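Local coordinates for nuclear hormone receptor HR38 (Drosophila melanogaster, PDB 1PDU), which is an orphan nuclear receptor that mediates an atypical ecdysteroid signalling pathway in the fly, at residues F135-A148 / K194-L208. Sequence-based numbering, arbitrary orientation.
Sequences FSRSLHNLEIDISA and KQHYFSRLLGKLPEL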
loop_
_atom_site.group_PDB
_atom_site.type_symbol
_atom_site.label_atom_id
_atom_site.label_comp_id
_atom_site.label_asym_id
_atom_site.label_seq_id
_atom_site.Cartn_x
_atom_site.Cartn_y
_atom_site.Cartn_z
ATOM N N PHE A 135 -9.674 4.181 -7.623
ATOM C CA PHE A 135 -8.846 4.969 -6.711
ATOM C C PHE A 135 -7.550 5.351 -7.437
ATOM O O PHE A 135 -7.028 6.448 -7.281
ATOM C CB PHE A 135 -8.530 4.139 -5.470
ATOM C CG PHE A 135 -7.688 4.851 -4.450
ATOM C CD1 PHE A 135 -8.183 5.952 -3.760
ATOM C CD2 PHE A 135 -6.401 4.409 -4.169
ATOM C CE1 PHE A 135 -7.407 6.598 -2.804
ATOM C CE2 PHE A 135 -5.624 5.048 -3.217
ATOM C CZ PHE A 135 -6.129 6.145 -2.535
ATOM N N SER A 136 -7.046 4.424 -8.238
ATOM C CA SER A 136 -5.835 4.629 -9.014
ATOM C C SER A 136 -5.966 5.875 -9.894
ATOM O O SER A 136 -5.114 6.767 -9.853
ATOM C CB SER A 136 -5.574 3.394 -9.885
ATOM O OG SER A 136 -4.440 3.559 -10.719
ATOM N N ARG A 137 -7.033 5.934 -10.684
ATOM C CA ARG A 137 -7.258 7.077 -11.566
ATOM C C ARG A 137 -7.355 8.355 -10.739
ATOM O O ARG A 137 -6.882 9.415 -11.154
ATOM C CB ARG A 137 -8.528 6.873 -12.398
ATOM C CG ARG A 137 -8.452 5.667 -13.327
ATOM C CD ARG A 137 -9.663 5.574 -14.253
ATOM N NE ARG A 137 -10.906 5.257 -13.545
ATOM C CZ ARG A 137 -11.428 4.034 -13.440
ATOM N NH1 ARG A 137 -12.562 3.852 -12.773
ATOM N NH2 ARG A 137 -10.824 2.995 -14.008
ATOM N N SER A 138 -7.955 8.247 -9.561
ATOM C CA SER A 138 -8.085 9.400 -8.682
ATOM C C SER A 138 -6.694 9.944 -8.319
ATOM O O SER A 138 -6.457 11.155 -8.390
ATOM C CB SER A 138 -8.849 9.009 -7.407
ATOM O OG SER A 138 -8.962 10.105 -6.501
ATOM N N LEU A 139 -5.782 9.050 -7.932
ATOM C CA LEU A 139 -4.418 9.446 -7.563
ATOM C C LEU A 139 -3.710 10.197 -8.686
ATOM O O LEU A 139 -3.120 11.259 -8.475
ATOM C CB LEU A 139 -3.573 8.222 -7.205
ATOM C CG LEU A 139 -3.901 7.437 -5.935
ATOM C CD1 LEU A 139 -3.050 6.178 -5.890
ATOM C CD2 LEU A 139 -3.664 8.305 -4.713
ATOM N N HIS A 140 -3.777 9.626 -9.881
ATOM C CA HIS A 140 -3.139 10.202 -11.046
ATOM C C HIS A 140 -3.765 11.503 -11.544
ATOM O O HIS A 140 -3.087 12.310 -12.179
ATOM C CB HIS A 140 -3.090 9.145 -12.143
ATOM C CG HIS A 140 -2.367 7.902 -11.723
ATOM N ND1 HIS A 140 -1.068 7.925 -11.254
ATOM C CD2 HIS A 140 -2.774 6.611 -11.639
ATOM C CE1 HIS A 140 -0.709 6.704 -10.900
ATOM N NE2 HIS A 140 -1.727 5.888 -11.123
ATOM N N ASN A 141 -5.048 11.713 -11.256
ATOM C CA ASN A 141 -5.702 12.949 -11.666
ATOM C C ASN A 141 -5.104 14.077 -10.855
ATOM O O ASN A 141 -4.887 15.176 -11.364
ATOM C CB ASN A 141 -7.216 12.889 -11.426
ATOM C CG ASN A 141 -7.942 12.116 -12.509
ATOM O OD1 ASN A 141 -7.692 12.314 -13.706
ATOM N ND2 ASN A 141 -8.852 11.237 -12.101
ATOM N N LEU A 142 -4.840 13.792 -9.587
ATOM C CA LEU A 142 -4.252 14.763 -8.685
ATOM C C LEU A 142 -2.768 14.945 -8.997
ATOM O O LEU A 142 -2.177 15.978 -8.674
ATOM C CB LEU A 142 -4.410 14.288 -7.245
ATOM C CG LEU A 142 -3.706 15.135 -6.190
ATOM C CD1 LEU A 142 -4.248 16.549 -6.256
ATOM C CD2 LEU A 142 -3.919 14.541 -4.806
ATOM N N GLU A 143 -2.174 13.939 -9.635
ATOM C CA GLU A 143 -0.754 13.964 -9.972
ATOM C C GLU A 143 0.086 14.077 -8.704
ATOM O O GLU A 143 0.207 15.154 -8.108
ATOM C CB GLU A 143 -0.435 15.123 -10.918
ATOM C CG GLU A 143 -0.992 14.939 -12.322
ATOM C CD GLU A 143 -0.761 16.157 -13.213
ATOM O OE1 GLU A 143 -1.050 16.068 -14.430
ATOM O OE2 GLU A 143 -0.298 17.201 -12.696
ATOM N N ILE A 144 0.653 12.943 -8.301
ATOM C CA ILE A 144 1.481 12.861 -7.111
ATOM C C ILE A 144 2.880 12.400 -7.518
ATOM O O ILE A 144 3.036 11.322 -8.092
ATOM C CB ILE A 144 0.866 11.856 -6.099
ATOM C CG1 ILE A 144 -0.545 12.320 -5.708
ATOM C CG2 ILE A 144 1.759 11.724 -4.866
ATOM C CD1 ILE A 144 -1.340 11.308 -4.902
ATOM N N ASP A 145 3.892 13.223 -7.245
ATOM C CA ASP A 145 5.260 12.841 -7.589
ATOM C C ASP A 145 5.770 11.790 -6.597
ATOM O O ASP A 145 5.155 11.560 -5.547
ATOM C CB ASP A 145 6.198 14.064 -7.623
ATOM C CG ASP A 145 6.163 14.883 -6.339
ATOM O OD1 ASP A 145 6.020 14.306 -5.236
ATOM O OD2 ASP A 145 6.300 16.118 -6.438
ATOM N N ILE A 146 6.889 11.154 -6.933
ATOM C CA ILE A 146 7.447 10.105 -6.095
ATOM C C ILE A 146 7.732 10.529 -4.653
ATOM O O ILE A 146 7.510 9.755 -3.723
ATOM C CB ILE A 146 8.712 9.497 -6.754
ATOM C CG1 ILE A 146 8.968 8.114 -6.161
ATOM C CG2 ILE A 146 9.927 10.409 -6.560
ATOM C CD1 ILE A 146 9.981 7.296 -6.943
ATOM N N SER A 147 8.186 11.761 -4.458
ATOM C CA SER A 147 8.474 12.256 -3.112
ATOM C C SER A 147 7.194 12.389 -2.282
ATOM O O SER A 147 7.168 12.064 -1.093
ATOM C CB SER A 147 9.151 13.632 -3.169
ATOM O OG SER A 147 10.353 13.599 -3.912
ATOM N N ALA A 148 6.138 12.900 -2.903
ATOM C CA ALA A 148 4.886 13.079 -2.196
ATOM C C ALA A 148 4.284 11.706 -1.912
ATOM O O ALA A 148 3.732 11.478 -0.841
ATOM C CB ALA A 148 3.920 13.936 -3.025
ATOM N N LYS A 194 -2.534 24.062 -8.314
ATOM C CA LYS A 194 -3.845 23.499 -8.005
ATOM C C LYS A 194 -4.456 23.941 -6.676
ATOM O O LYS A 194 -3.743 24.283 -5.734
ATOM C CB LYS A 194 -3.761 21.975 -8.044
ATOM C CG LYS A 194 -3.249 21.440 -9.372
ATOM C CD LYS A 194 -3.421 19.943 -9.464
ATOM C CE LYS A 194 -3.160 19.454 -10.874
ATOM N NZ LYS A 194 -3.535 18.019 -11.022
ATOM N N GLN A 195 -5.788 23.925 -6.622
ATOM C CA GLN A 195 -6.544 24.305 -5.429
ATOM C C GLN A 195 -6.077 23.474 -4.233
ATOM O O GLN A 195 -6.235 22.258 -4.218
ATOM C CB GLN A 195 -8.032 24.088 -5.674
ATOM N N HIS A 196 -5.530 24.149 -3.227
ATOM C CA HIS A 196 -4.983 23.504 -2.038
ATOM C C HIS A 196 -4.620 22.044 -2.266
ATOM O O HIS A 196 -5.219 21.128 -1.703
ATOM C CB HIS A 196 -5.923 23.609 -0.841
ATOM C CG HIS A 196 -5.207 23.512 0.471
ATOM N ND1 HIS A 196 -4.166 22.634 0.681
ATOM C CD2 HIS A 196 -5.355 24.204 1.627
ATOM C CE1 HIS A 196 -3.701 22.789 1.908
ATOM N NE2 HIS A 196 -4.404 23.735 2.504
ATOM N N TYR A 197 -3.620 21.852 -3.113
ATOM C CA TYR A 197 -3.121 20.541 -3.465
ATOM C C TYR A 197 -2.841 19.701 -2.228
ATOM O O TYR A 197 -3.246 18.541 -2.137
ATOM C CB TYR A 197 -1.852 20.715 -4.286
ATOM C CG TYR A 197 -1.186 19.434 -4.683
ATOM C CD1 TYR A 197 -0.178 18.879 -3.899
ATOM C CD2 TYR A 197 -1.547 18.783 -5.857
ATOM C CE1 TYR A 197 0.454 17.713 -4.280
ATOM C CE2 TYR A 197 -0.918 17.609 -6.245
ATOM C CZ TYR A 197 0.080 17.086 -5.451
ATOM O OH TYR A 197 0.710 15.938 -5.843
ATOM N N PHE A 198 -2.154 20.301 -1.267
ATOM C CA PHE A 198 -1.812 19.609 -0.041
ATOM C C PHE A 198 -3.016 18.912 0.587
ATOM O O PHE A 198 -2.965 17.711 0.855
ATOM C CB PHE A 198 -1.208 20.580 0.967
ATOM C CG PHE A 198 -0.671 19.907 2.186
ATOM C CD1 PHE A 198 0.462 19.114 2.106
ATOM C CD2 PHE A 198 -1.318 20.031 3.407
ATOM C CE1 PHE A 198 0.944 18.454 3.219
ATOM C CE2 PHE A 198 -0.843 19.374 4.531
ATOM C CZ PHE A 198 0.293 18.581 4.436
ATOM N N SER A 199 -4.094 19.665 0.818
ATOM C CA SER A 199 -5.308 19.119 1.427
ATOM C C SER A 199 -5.888 17.980 0.607
ATOM O O SER A 199 -6.371 16.993 1.159
ATOM C CB SER A 199 -6.357 20.216 1.597
ATOM N N ARG A 200 -5.850 18.126 -0.713
ATOM C CA ARG A 200 -6.370 17.106 -1.605
ATOM C C ARG A 200 -5.507 15.850 -1.517
ATOM O O ARG A 200 -5.992 14.730 -1.693
ATOM C CB ARG A 200 -6.397 17.639 -3.036
ATOM C CG ARG A 200 -7.444 18.723 -3.250
ATOM C CD ARG A 200 -7.263 19.446 -4.569
ATOM N NE ARG A 200 -7.400 18.560 -5.719
ATOM C CZ ARG A 200 -7.192 18.942 -6.976
ATOM N NH1 ARG A 200 -6.835 20.196 -7.236
ATOM N NH2 ARG A 200 -7.341 18.077 -7.972
ATOM N N LEU A 201 -4.226 16.050 -1.227
ATOM C CA LEU A 201 -3.286 14.952 -1.106
ATOM C C LEU A 201 -3.649 14.093 0.097
ATOM O O LEU A 201 -3.952 12.911 -0.045
ATOM C CB LEU A 201 -1.863 15.496 -0.950
ATOM C CG LEU A 201 -0.702 14.521 -1.167
ATOM C CD1 LEU A 201 -0.838 13.843 -2.523
ATOM C CD2 LEU A 201 0.612 15.285 -1.083
ATOM N N LEU A 202 -3.624 14.693 1.281
ATOM C CA LEU A 202 -3.953 13.974 2.506
ATOM C C LEU A 202 -5.363 13.390 2.466
ATOM O O LEU A 202 -5.640 12.365 3.101
ATOM C CB LEU A 202 -3.815 14.904 3.708
ATOM C CG LEU A 202 -2.403 15.451 3.928
ATOM C CD1 LEU A 202 -2.376 16.274 5.215
ATOM C CD2 LEU A 202 -1.413 14.302 4.020
ATOM N N GLY A 203 -6.242 14.048 1.712
ATOM C CA GLY A 203 -7.620 13.602 1.590
ATOM C C GLY A 203 -7.738 12.262 0.895
ATOM O O GLY A 203 -8.822 11.681 0.820
ATOM N N LYS A 204 -6.620 11.766 0.376
ATOM C CA LYS A 204 -6.611 10.475 -0.296
ATOM C C LYS A 204 -6.491 9.323 0.700
ATOM O O LYS A 204 -6.873 8.198 0.393
ATOM C CB LYS A 204 -5.465 10.419 -1.310
ATOM C CG LYS A 204 -5.748 11.232 -2.564
ATOM C CD LYS A 204 -7.016 10.713 -3.230
ATOM C CE LYS A 204 -7.541 11.679 -4.266
ATOM N NZ LYS A 204 -6.508 11.962 -5.290
ATOM N N LEU A 205 -5.980 9.605 1.896
ATOM C CA LEU A 205 -5.822 8.553 2.897
ATOM C C LEU A 205 -7.154 7.983 3.388
ATOM O O LEU A 205 -7.293 6.766 3.559
ATOM C CB LEU A 205 -4.969 9.052 4.075
ATOM C CG LEU A 205 -3.536 9.425 3.676
ATOM C CD1 LEU A 205 -2.691 9.694 4.913
ATOM C CD2 LEU A 205 -2.918 8.296 2.869
ATOM N N PRO A 206 -8.152 8.851 3.625
ATOM C CA PRO A 206 -9.447 8.331 4.088
ATOM C C PRO A 206 -10.067 7.415 3.031
ATOM O O PRO A 206 -10.684 6.402 3.365
ATOM C CB PRO A 206 -10.272 9.592 4.311
ATOM C CG PRO A 206 -9.215 10.612 4.712
ATOM C CD PRO A 206 -8.097 10.322 3.738
ATOM N N GLU A 207 -9.893 7.773 1.759
ATOM C CA GLU A 207 -10.434 6.971 0.665
ATOM C C GLU A 207 -9.770 5.611 0.700
ATOM O O GLU A 207 -10.436 4.579 0.607
ATOM C CB GLU A 207 -10.157 7.621 -0.693
ATOM C CG GLU A 207 -10.621 9.058 -0.803
ATOM C CD GLU A 207 -10.470 9.624 -2.208
ATOM O OE1 GLU A 207 -10.495 10.866 -2.338
ATOM O OE2 GLU A 207 -10.341 8.840 -3.176
ATOM N N LEU A 208 -8.448 5.621 0.829
ATOM C CA LEU A 208 -7.679 4.391 0.899
ATOM C C LEU A 208 -8.194 3.527 2.061
ATOM O O LEU A 208 -8.333 2.314 1.924
ATOM C CB LEU A 208 -6.192 4.712 1.094
ATOM C CG LEU A 208 -5.237 3.510 1.174
ATOM C CD1 LEU A 208 -5.329 2.689 -0.112
ATOM C CD2 LEU A 208 -3.801 4.014 1.392
HETATM O O HOH W 1 3.168 15.714 -6.348
#
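Leu-142 and Lys-204 are the two knobs of this interface, each set in a hole of four residues on the other segment. Leu-142 reaches out among Tyr-197, Arg-200, Leu-201 and Lys-204 because chi1 of 174° holds CG opposite the backbone N. Its CD1 lies 3.5 Å from Tyr-197 CE2 and also covers one face of the Arg-200 guanidinium, displaced toward the rim; its CD2 turns to Leu-201 CD1. Lys-204 runs past Leu-142 in the opposite direction and enters the hole formed by Phe-135, Ser-138, Leu-139 and Leu-142. Bends at chi2 and chi4 turn its tip to the backbone, where Lys-204 NZ gives Ser-138 O a weak hydrogen bond of 3.2 Å.

The short axes of helices 135-142 and 197-202 run nearly antiparallel, 163° between their N-to-C directions, and come no closer than 11.0 Å. Both belong to the mainly helical ligand-binding domain of nuclear receptors, an antiparallel alpha-helical sandwich, in which helix 78-100 lies against Phe-135, Leu-139 and Leu-208.

Glu-143, just after helix 135-142, is the first residue to leave helical backbone angles, with positive phi. Tyr-197 meets this turn with its ring edge, Leu-142 O and Glu-143 O lying near the ring plane. Tyr-197 OH donates to Glu-143 O; the modelled 2.4 Å is very short, so the exact length is doubtful. A water donates to the same OH and accepts from Asp-145 N at 2.7 Å, bridging the phenol to the N-cap residue of helix 146-157. Ile-144 CD1 packs on Leu-201 CD1 at 3.5 Å, and helix 167-187 touches Tyr-197 and Leu-201.

Toward residue 208, the Phe-135 ring edge faces Lys-204 O, 3.6 Å from Phe-135 CE1. The Glu-207 carboxylate, its plane 73° from the ring's, brings OE2 to that rim in the ring plane.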